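Local coordinates for putative capsid protein of prophage (Escherichia coli CFT073, PDB 3BQW) that is probably a major capsid protein of a prophage, likely a subunit of the phage shell, though its function is not established directly, at residues N169-A174 and A197-C202; K177-S180 and T186-P189; Y191-Y196 and L282-T287; S235-A240 and D256-V261. All blocks are in the same frame, centred on the assembly; numbering follows the deposited sequence.

Interaction 1: N169-A174 and A197-C202; sequences NIIEQA and ADQAGC
Gln199 meets Asn169 and Ile171 at the run-out of helix 190-198, where Ala200 N donates to Ala197 O over 3.0 Å. A second bond, from Gly201 N to Asp198 O at 3.2 Å, closes the type I turn from Asp198 to Gly201. This folding presents the backbone carbonyl of Gln199 to Asn169 and its side chain to Ile171. The terminal amide group of Asn169 swings in toward that carbonyl, with Asn169 CG 3.9 Å from Gln199 O; asparagine suits the spot because a short polar side chain can lie beside a peptide oxygen.

The other half of the contact is apolar. Ile171 carries CG1 anti to its own carbonyl carbon (chi1 -62°), and the extended branch beyond it brings CD1 within 3.8 Å of Gln199 CG. The two side chains cross at about a right angle. Gln199 is bent at chi2 (-51°), so it offers its methylene part to the isoleucine while OE1 has a weak hydrogen bond to Lys168 NZ. A long side chain with an apolar stem and polar tip fits this partly exposed border, and Val346 of the neighbouring strand adds further apolar packing to both Ile171 and Gln199. Gly201 adopts a positive phi (75°), a conformation that costs glycine little and ends the helical run.

Strand 170-172, helix 190-198 and strand 206-209, parallel to the first in the same mixed sheet, form a beta-alpha-beta crossover, and this contact seats the C-terminal end region of the helix beside its opening strand.

Interaction 2: K177-S180 and T186-P189; sequences KKWS and THYP
His187 and Lys177 are brought together by matching first torsions, each placing CG anti to the backbone N (chi1 -165° in His187 and -178° in Lys177), while a bend at chi3 of the lysine (-65°) carries its end obliquely across the imidazole. Lys177 CD comes to 3.7 Å from His187 NE2, and the ammonium nitrogen stops short of contact, Lys177 NZ lying 4.1 Å from that same ring nitrogen. A water accepts from Lys177 NZ at 3.1 Å and has a weak hydrogen bond with His187 NE2, 3.4 Å long, bridging the two ends on the exposed border.

Trp179 lies deeper. Its NE1 stands at the edge of the imidazole, near the ring plane and 4.3 Å from His187 CE1, but that N-H is hydrogen-bonded to Asp192 OD2. Both segments belong to the long irregular connection between strand 170-172 and helix 190-198, the first link of a beta-alpha-beta crossover, and Pro189 lies at the start of that helix, where a missing backbone N-H costs no helical hydrogen bond.

Pro189 CB packs 3.9 Å from Trp179 CZ2, the proline and indole crossing at about a right angle. A broad indole suits this buried place because it spans several partners: besides Pro189 it touches Leu217 of helix 211-218 and makes an edge-to-face stack with Phe220, while Pro189 also rests on Leu217 and on Phe223 of helix 221-226.

Interaction 3: Y191-Y196 and L282-T287; sequences YDIELY and LVLGNT
Leu284 packs most closely against Tyr196, and the contact is looser at Ile193 and Leu282. The short approach is between Leu284 CD1 and Tyr196 CB, at 3.8 Å, and the same methyl lies 4.0 Å from Ile193 O, one turn back on the helix. With CG anti to its carbonyl carbon (chi1 -74°), Leu284 sends a forked end from strand 281-285 to helix 190-198, where CD1 serves both Tyr196 and Ile193. The second fork is looser, Leu284 CD2 standing 4.3 Å from Ile193 CG2, and Leu282 contributes burial without a close atom. Outward from this, Tyr191, Glu194 and Leu195 occupy the exposed side of the helix and leave the strand untouched.

Tyrosine suits position 196 because it is amphipathic. Its CB serves the apolar packing, while its ring reaches back along the helix and has Asp192 O over the centre of one face. The hydroxyl is probably hydrogen-bonded to the Gln173 side chain, so the one polar atom of this buried side chain has a partner.

Met207 of strand 206-209 touches Ile193, Leu282 and Leu284 alike, and Val348 touches Tyr196 and Leu282, continuing the layer across the sheet. Since no hydrogen bond crosses between segments 191-196 and 282-287, their relative position depends on the fit of Leu284 against Ile193 and the CB of Tyr196, and should be held mainly by the exclusion of water.

Interaction 4: S235-A240 and D256-V261; sequences SAAELA and DLALIV
An N-capped helix laid on a beta-sheet brings Ala237, in the first turn of helix 236-241, against Ala258 of strand 257-267. The two methyls meet head on, Ala237 CB to Ala258 CB 3.6 Å, and the backbones approach to 6.5 Å between the CA atoms of Ala237 and Ala258. Alanine suits both sides because a bare methyl on each lets helix and strand come this close.

Two residues along, on the same face of the strand, Ile260 completes the contact. Its CG1 branch, anti to the carbonyl carbon (chi1 -57°), extends to place Ile260 CD1 4.0 Å from Ala237 O and 4.4 Å from Ala237 CB, so a long aliphatic arm fills in where the helix backbone stands further off.

Ser235 is the N-cap. Glu238 N donates to Ser235 OG over 3.0 Å, with an N-H...O angle of 156°, which satisfies an amide that the first turn leaves without a helical acceptor. The cap is tied to the sheet as well, because Tyr253 OH of strand 248-254 hydrogen-bonds both Ser235 OG and Glu238 OE1.

Around the contact, Phe250 and Tyr253 of strand 248-254 also touch Ala258, and Leu30 of helix 30-35 meets Ile260; on the other face of the strand, Leu257 and Leu259 pack with Met207 of strand 206-209, and Leu257 also touches Ile193 of helix 190-198.

How the interactions relate
Interactions 1, 3 and 4 all reach one mixed sheet, and interactions 1 and 3 share helix 190-198, their centres about 7 Å apart and their segments alternating along the chain. Interaction 2 lies about 15 Å from the centre of interaction 3, closes before it opens, and is nested inside the loop that interaction 1 closes; Asp192 of interaction 3 receives the Trp179 N-H of interaction 2. Interaction 4 is nested within the long loop closed by interaction 3, with centres about 13 Å apart, and the two touch through Leu257 and Thr287. Helix 190-198 and helix 236-241 lie on opposite faces of the sheet, building a compact alpha/beta region of the putative capsid protein.

Interaction 1: N169-A174 and A197-C202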
# COMPACT_ATOMS: atom_id res chain seq x y z
N ASN A 169 17.88 10.96 -6.57
CA ASN A 169 17.37 9.66 -6.05
C ASN A 169 16.48 8.92 -7.05
O ASN A 169 16.13 7.77 -6.82
CB ASN A 169 16.60 9.86 -4.74
CG ASN A 169 17.51 10.08 -3.57
OD1 ASN A 169 17.31 9.48 -2.50
ND2 ASN A 169 18.51 10.92 -3.75
N ILE A 170 16.10 9.59 -8.13
CA ILE A 170 15.27 9.00 -9.16
C ILE A 170 16.14 8.96 -10.39
O ILE A 170 16.48 9.99 -10.95
CB ILE A 170 13.99 9.83 -9.44
CG1 ILE A 170 13.09 9.91 -8.21
CG2 ILE A 170 13.15 9.23 -10.59
CD1 ILE A 170 11.96 10.97 -8.38
N ILE A 171 16.52 7.75 -10.79
CA ILE A 171 17.57 7.55 -11.77
C ILE A 171 16.97 6.85 -12.99
O ILE A 171 16.14 5.98 -12.86
CB ILE A 171 18.70 6.68 -11.19
CG1 ILE A 171 19.37 7.37 -9.97
CG2 ILE A 171 19.72 6.29 -12.26
CD1 ILE A 171 20.48 6.53 -9.25
N GLU A 172 17.40 7.25 -14.17
CA GLU A 172 17.02 6.53 -15.38
C GLU A 172 18.25 6.02 -16.09
O GLU A 172 19.15 6.78 -16.34
CB GLU A 172 16.22 7.42 -16.31
CG GLU A 172 14.87 7.77 -15.73
CD GLU A 172 13.96 8.47 -16.73
OE1 GLU A 172 14.46 8.93 -17.77
OE2 GLU A 172 12.74 8.54 -16.45
N GLN A 173 18.28 4.73 -16.41
CA GLN A 173 19.40 4.18 -17.17
C GLN A 173 19.61 4.88 -18.53
O GLN A 173 20.74 5.00 -18.99
CB GLN A 173 19.27 2.68 -17.34
CG GLN A 173 19.66 1.91 -16.06
CD GLN A 173 19.98 0.44 -16.30
OE1 GLN A 173 20.65 -0.22 -15.49
NE2 GLN A 173 19.49 -0.08 -17.39
N ALA A 174 18.54 5.37 -19.14
CA ALA A 174 18.65 6.09 -20.41
C ALA A 174 19.46 7.39 -20.34
O ALA A 174 19.81 7.89 -21.38
CB ALA A 174 17.25 6.37 -20.99
N ALA A 197 22.88 2.92 -5.37
CA ALA A 197 22.77 2.94 -3.92
C ALA A 197 23.53 4.10 -3.27
O ALA A 197 23.12 4.55 -2.23
CB ALA A 197 23.22 1.56 -3.32
N ASP A 198 24.61 4.59 -3.89
CA ASP A 198 25.30 5.80 -3.41
C ASP A 198 24.35 6.95 -3.16
O ASP A 198 24.53 7.71 -2.21
CB ASP A 198 26.32 6.31 -4.43
CG ASP A 198 27.54 5.44 -4.53
OD1 ASP A 198 27.74 4.54 -3.67
OD2 ASP A 198 28.30 5.66 -5.50
N GLN A 199 23.34 7.09 -4.02
CA GLN A 199 22.41 8.20 -3.90
C GLN A 199 21.55 8.19 -2.61
O GLN A 199 21.10 9.24 -2.17
CB GLN A 199 21.53 8.32 -5.15
CG GLN A 199 22.31 8.42 -6.45
CD GLN A 199 23.40 9.52 -6.44
OE1 GLN A 199 23.23 10.58 -5.87
NE2 GLN A 199 24.52 9.22 -7.06
N ALA A 200 21.37 7.03 -1.98
CA ALA A 200 20.58 6.95 -0.72
C ALA A 200 21.27 7.68 0.46
O ALA A 200 20.62 8.07 1.44
CB ALA A 200 20.31 5.49 -0.37
N GLY A 201 22.58 7.84 0.37
CA GLY A 201 23.39 8.45 1.43
C GLY A 201 23.62 7.53 2.63
O GLY A 201 24.25 7.93 3.62
N CYS A 202 23.09 6.31 2.54
CA CYS A 202 23.08 5.33 3.64
C CYS A 202 23.00 3.93 3.03
O CYS A 202 22.75 3.81 1.83
CB CYS A 202 21.89 5.58 4.59
SG CYS A 202 20.27 4.98 4.04

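Interaction 2: K177-S180 and T186-P189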
# COMPACT_ATOMS: atom_id res chain seq x y z
N LYS A 177 24.29 4.36 -18.53
CA LYS A 177 24.56 3.01 -18.99
C LYS A 177 23.30 2.15 -18.95
O LYS A 177 22.74 1.90 -17.89
CB LYS A 177 25.66 2.43 -18.09
CG LYS A 177 26.13 1.04 -18.43
CD LYS A 177 27.36 0.61 -17.59
CE LYS A 177 28.60 1.46 -17.89
NZ LYS A 177 29.84 0.79 -17.39
N LYS A 178 22.84 1.71 -20.11
CA LYS A 178 21.69 0.80 -20.21
C LYS A 178 22.10 -0.67 -20.09
O LYS A 178 23.01 -1.14 -20.76
CB LYS A 178 20.98 0.99 -21.55
CG LYS A 178 20.46 2.37 -21.82
CD LYS A 178 19.49 2.31 -22.99
CE LYS A 178 19.15 3.68 -23.54
NZ LYS A 178 18.33 3.57 -24.79
N TRP A 179 21.39 -1.42 -19.26
CA TRP A 179 21.65 -2.85 -19.10
C TRP A 179 21.41 -3.65 -20.37
O TRP A 179 22.11 -4.62 -20.64
CB TRP A 179 20.82 -3.44 -17.96
CG TRP A 179 21.44 -3.31 -16.62
CD1 TRP A 179 22.71 -2.90 -16.35
CD2 TRP A 179 20.86 -3.66 -15.36
NE1 TRP A 179 22.95 -2.93 -15.01
CE2 TRP A 179 21.83 -3.40 -14.37
CE3 TRP A 179 19.61 -4.14 -14.97
CZ2 TRP A 179 21.60 -3.61 -13.02
CZ3 TRP A 179 19.37 -4.34 -13.63
CH2 TRP A 179 20.35 -4.07 -12.66
N SER A 180 20.41 -3.25 -21.14
CA SER A 180 20.05 -3.93 -22.37
C SER A 180 21.24 -3.93 -23.37
O SER A 180 21.35 -4.83 -24.19
CB SER A 180 18.82 -3.27 -22.98
OG SER A 180 19.12 -1.93 -23.37
N THR A 186 30.04 -10.55 -19.64
CA THR A 186 31.20 -9.90 -19.02
C THR A 186 30.91 -8.75 -18.06
O THR A 186 31.76 -8.39 -17.25
CB THR A 186 32.21 -9.42 -20.07
OG1 THR A 186 31.61 -8.40 -20.88
CG2 THR A 186 32.66 -10.59 -20.96
N HIS A 187 29.72 -8.18 -18.15
CA HIS A 187 29.38 -7.04 -17.32
C HIS A 187 29.03 -7.45 -15.88
O HIS A 187 28.36 -8.46 -15.65
CB HIS A 187 28.22 -6.29 -17.94
CG HIS A 187 28.03 -4.94 -17.36
ND1 HIS A 187 26.92 -4.60 -16.60
CD2 HIS A 187 28.82 -3.84 -17.38
CE1 HIS A 187 27.04 -3.35 -16.20
NE2 HIS A 187 28.19 -2.87 -16.65
N TYR A 188 29.54 -6.68 -14.92
CA TYR A 188 29.23 -6.86 -13.51
C TYR A 188 28.14 -5.87 -13.10
O TYR A 188 28.44 -4.71 -12.80
CB TYR A 188 30.49 -6.67 -12.66
CG TYR A 188 31.50 -7.78 -12.87
CD1 TYR A 188 31.61 -8.83 -11.96
CD2 TYR A 188 32.35 -7.78 -13.97
CE1 TYR A 188 32.53 -9.85 -12.15
CE2 TYR A 188 33.28 -8.80 -14.17
CZ TYR A 188 33.36 -9.83 -13.25
OH TYR A 188 34.28 -10.83 -13.43
N PRO A 189 26.86 -6.30 -13.11
CA PRO A 189 25.78 -5.38 -12.76
C PRO A 189 25.78 -4.88 -11.31
O PRO A 189 25.19 -3.84 -11.05
CB PRO A 189 24.50 -6.19 -13.08
CG PRO A 189 24.91 -7.57 -13.00
CD PRO A 189 26.34 -7.64 -13.44
O HOH W 1 29.21 -0.36 -14.54

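Interaction 3: Y191-Y196 and L282-T287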
# COMPACT_ATOMS: atom_id res chain seq x y z
N TYR A 191 28.09 -3.35 -9.83
CA TYR A 191 28.75 -2.06 -9.74
C TYR A 191 27.84 -0.91 -10.15
O TYR A 191 27.99 0.22 -9.66
CB TYR A 191 30.10 -2.07 -10.47
CG TYR A 191 31.07 -2.99 -9.76
CD1 TYR A 191 31.55 -2.66 -8.48
CD2 TYR A 191 31.48 -4.19 -10.34
CE1 TYR A 191 32.42 -3.50 -7.80
CE2 TYR A 191 32.35 -5.04 -9.68
CZ TYR A 191 32.81 -4.70 -8.40
OH TYR A 191 33.68 -5.54 -7.72
N ASP A 192 26.86 -1.20 -11.00
CA ASP A 192 25.80 -0.23 -11.26
C ASP A 192 24.89 -0.10 -10.05
O ASP A 192 24.52 1.01 -9.67
CB ASP A 192 24.98 -0.64 -12.46
CG ASP A 192 25.81 -0.84 -13.71
OD1 ASP A 192 26.68 -0.01 -14.02
OD2 ASP A 192 25.59 -1.86 -14.37
N ILE A 193 24.53 -1.23 -9.45
CA ILE A 193 23.63 -1.21 -8.29
C ILE A 193 24.28 -0.42 -7.17
O ILE A 193 23.62 0.40 -6.53
CB ILE A 193 23.24 -2.64 -7.84
CG1 ILE A 193 22.33 -3.29 -8.89
CG2 ILE A 193 22.55 -2.61 -6.50
CD1 ILE A 193 22.30 -4.79 -8.85
N GLU A 194 25.58 -0.64 -6.95
CA GLU A 194 26.35 0.11 -5.97
C GLU A 194 26.31 1.59 -6.27
O GLU A 194 26.10 2.40 -5.39
CB GLU A 194 27.81 -0.38 -5.94
CG GLU A 194 28.03 -1.65 -5.13
CD GLU A 194 28.02 -1.42 -3.62
OE1 GLU A 194 27.79 -0.28 -3.18
OE2 GLU A 194 28.22 -2.39 -2.85
N LEU A 195 26.53 1.93 -7.54
CA LEU A 195 26.40 3.31 -8.00
C LEU A 195 25.03 3.91 -7.69
O LEU A 195 24.96 5.03 -7.21
CB LEU A 195 26.72 3.43 -9.51
CG LEU A 195 28.21 3.60 -9.83
CD1 LEU A 195 28.54 3.28 -11.32
CD2 LEU A 195 28.69 5.01 -9.47
N TYR A 196 23.95 3.17 -7.95
CA TYR A 196 22.60 3.70 -7.64
C TYR A 196 22.40 3.89 -6.14
O TYR A 196 21.83 4.89 -5.70
CB TYR A 196 21.49 2.80 -8.20
CG TYR A 196 21.66 2.39 -9.63
CD1 TYR A 196 22.14 3.29 -10.59
CD2 TYR A 196 21.34 1.11 -10.04
CE1 TYR A 196 22.32 2.90 -11.90
CE2 TYR A 196 21.50 0.72 -11.38
CZ TYR A 196 21.99 1.62 -12.28
OH TYR A 196 22.15 1.23 -13.59
N LEU A 282 13.24 -0.61 -10.25
CA LEU A 282 13.78 -1.23 -9.03
C LEU A 282 13.91 -0.12 -8.00
O LEU A 282 14.20 1.04 -8.35
CB LEU A 282 15.16 -1.89 -9.26
CG LEU A 282 16.40 -1.04 -9.58
CD1 LEU A 282 17.08 -0.55 -8.24
CD2 LEU A 282 17.44 -1.76 -10.51
N VAL A 283 13.70 -0.49 -6.74
CA VAL A 283 13.77 0.42 -5.62
C VAL A 283 14.80 -0.11 -4.64
O VAL A 283 14.77 -1.28 -4.27
CB VAL A 283 12.41 0.54 -4.91
CG1 VAL A 283 12.51 1.44 -3.68
CG2 VAL A 283 11.35 1.06 -5.86
N LEU A 284 15.73 0.75 -4.26
CA LEU A 284 16.70 0.45 -3.23
C LEU A 284 16.28 1.18 -1.97
O LEU A 284 16.04 2.39 -2.00
CB LEU A 284 18.08 0.89 -3.67
CG LEU A 284 18.68 -0.03 -4.73
CD1 LEU A 284 19.80 0.74 -5.47
CD2 LEU A 284 19.16 -1.36 -4.11
N GLY A 285 16.18 0.44 -0.87
CA GLY A 285 15.82 1.03 0.41
C GLY A 285 16.42 0.30 1.58
O GLY A 285 17.21 -0.64 1.42
N ASN A 286 16.03 0.74 2.77
CA ASN A 286 16.53 0.17 4.04
C ASN A 286 15.30 -0.17 4.88
O ASN A 286 14.48 0.69 5.17
CB ASN A 286 17.48 1.15 4.76
CG ASN A 286 18.29 0.48 5.89
OD1 ASN A 286 17.72 0.03 6.89
ND2 ASN A 286 19.60 0.39 5.72
N THR A 287 15.17 -1.44 5.24
CA THR A 287 14.04 -1.91 6.02
C THR A 287 13.95 -1.34 7.45
O THR A 287 12.97 -1.53 8.12
CB THR A 287 14.03 -3.46 6.09
OG1 THR A 287 15.22 -3.93 6.75
CG2 THR A 287 13.91 -4.07 4.69

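Interaction 4: S235-A240 and D256-V261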
# COMPACT_ATOMS: atom_id res chain seq x y z
N SER A 235 16.03 -12.07 7.80
CA SER A 235 15.95 -10.61 7.72
C SER A 235 14.51 -10.13 7.79
O SER A 235 13.58 -10.89 7.51
CB SER A 235 16.60 -10.12 6.41
OG SER A 235 15.83 -10.43 5.25
N ALA A 236 14.32 -8.87 8.19
CA ALA A 236 13.02 -8.20 8.08
C ALA A 236 12.46 -8.24 6.65
O ALA A 236 11.26 -8.43 6.46
CB ALA A 236 13.13 -6.75 8.54
N ALA A 237 13.34 -8.05 5.65
CA ALA A 237 12.94 -8.11 4.23
C ALA A 237 12.29 -9.46 3.92
O ALA A 237 11.22 -9.53 3.35
CB ALA A 237 14.17 -7.89 3.32
N GLU A 238 12.95 -10.52 4.36
CA GLU A 238 12.51 -11.89 4.12
C GLU A 238 11.22 -12.25 4.87
O GLU A 238 10.30 -12.84 4.31
CB GLU A 238 13.64 -12.83 4.52
CG GLU A 238 13.53 -14.14 3.92
CD GLU A 238 14.72 -15.02 4.21
OE1 GLU A 238 15.82 -14.54 4.61
OE2 GLU A 238 14.52 -16.24 4.04
N LEU A 239 11.18 -11.91 6.14
CA LEU A 239 9.95 -12.02 6.93
C LEU A 239 8.74 -11.32 6.28
O LEU A 239 7.63 -11.86 6.26
CB LEU A 239 10.19 -11.41 8.31
CG LEU A 239 10.28 -12.30 9.54
CD1 LEU A 239 11.35 -13.39 9.44
CD2 LEU A 239 10.54 -11.34 10.73
N ALA A 240 8.94 -10.10 5.79
CA ALA A 240 7.86 -9.37 5.14
C ALA A 240 7.24 -10.09 3.93
O ALA A 240 6.07 -9.85 3.63
CB ALA A 240 8.33 -7.99 4.73
N ASP A 256 24.73 -8.08 1.40
CA ASP A 256 23.74 -7.74 2.44
C ASP A 256 22.46 -7.13 1.86
O ASP A 256 21.64 -6.60 2.60
CB ASP A 256 24.34 -6.86 3.57
CG ASP A 256 24.95 -5.54 3.08
OD1 ASP A 256 24.90 -5.23 1.86
OD2 ASP A 256 25.48 -4.79 3.95
N LEU A 257 22.28 -7.27 0.55
CA LEU A 257 21.13 -6.74 -0.16
C LEU A 257 20.11 -7.84 -0.44
O LEU A 257 20.40 -8.78 -1.17
CB LEU A 257 21.60 -6.16 -1.49
CG LEU A 257 20.66 -5.29 -2.32
CD1 LEU A 257 20.33 -4.04 -1.55
CD2 LEU A 257 21.34 -4.94 -3.67
N ALA A 258 18.94 -7.73 0.17
CA ALA A 258 17.86 -8.69 -0.04
C ALA A 258 17.21 -8.40 -1.37
O ALA A 258 17.06 -7.24 -1.76
CB ALA A 258 16.83 -8.62 1.08
N LEU A 259 16.80 -9.47 -2.06
CA LEU A 259 16.31 -9.41 -3.42
C LEU A 259 14.87 -9.88 -3.48
O LEU A 259 14.56 -11.02 -3.16
CB LEU A 259 17.17 -10.26 -4.35
CG LEU A 259 18.68 -10.04 -4.41
CD1 LEU A 259 19.31 -11.22 -5.17
CD2 LEU A 259 19.08 -8.68 -5.06
N ILE A 260 13.99 -8.97 -3.88
CA ILE A 260 12.55 -9.16 -3.92
C ILE A 260 12.06 -8.75 -5.31
O ILE A 260 12.34 -7.64 -5.78
CB ILE A 260 11.83 -8.31 -2.82
CG1 ILE A 260 12.37 -8.62 -1.41
CG2 ILE A 260 10.30 -8.53 -2.87
CD1 ILE A 260 11.63 -7.85 -0.25
N VAL A 261 11.35 -9.66 -5.96
CA VAL A 261 10.61 -9.36 -7.16
C VAL A 261 9.16 -9.12 -6.79
O VAL A 261 8.54 -9.95 -6.13
CB VAL A 261 10.70 -10.47 -8.22
CG1 VAL A 261 9.92 -10.09 -9.48
CG2 VAL A 261 12.18 -10.78 -8.52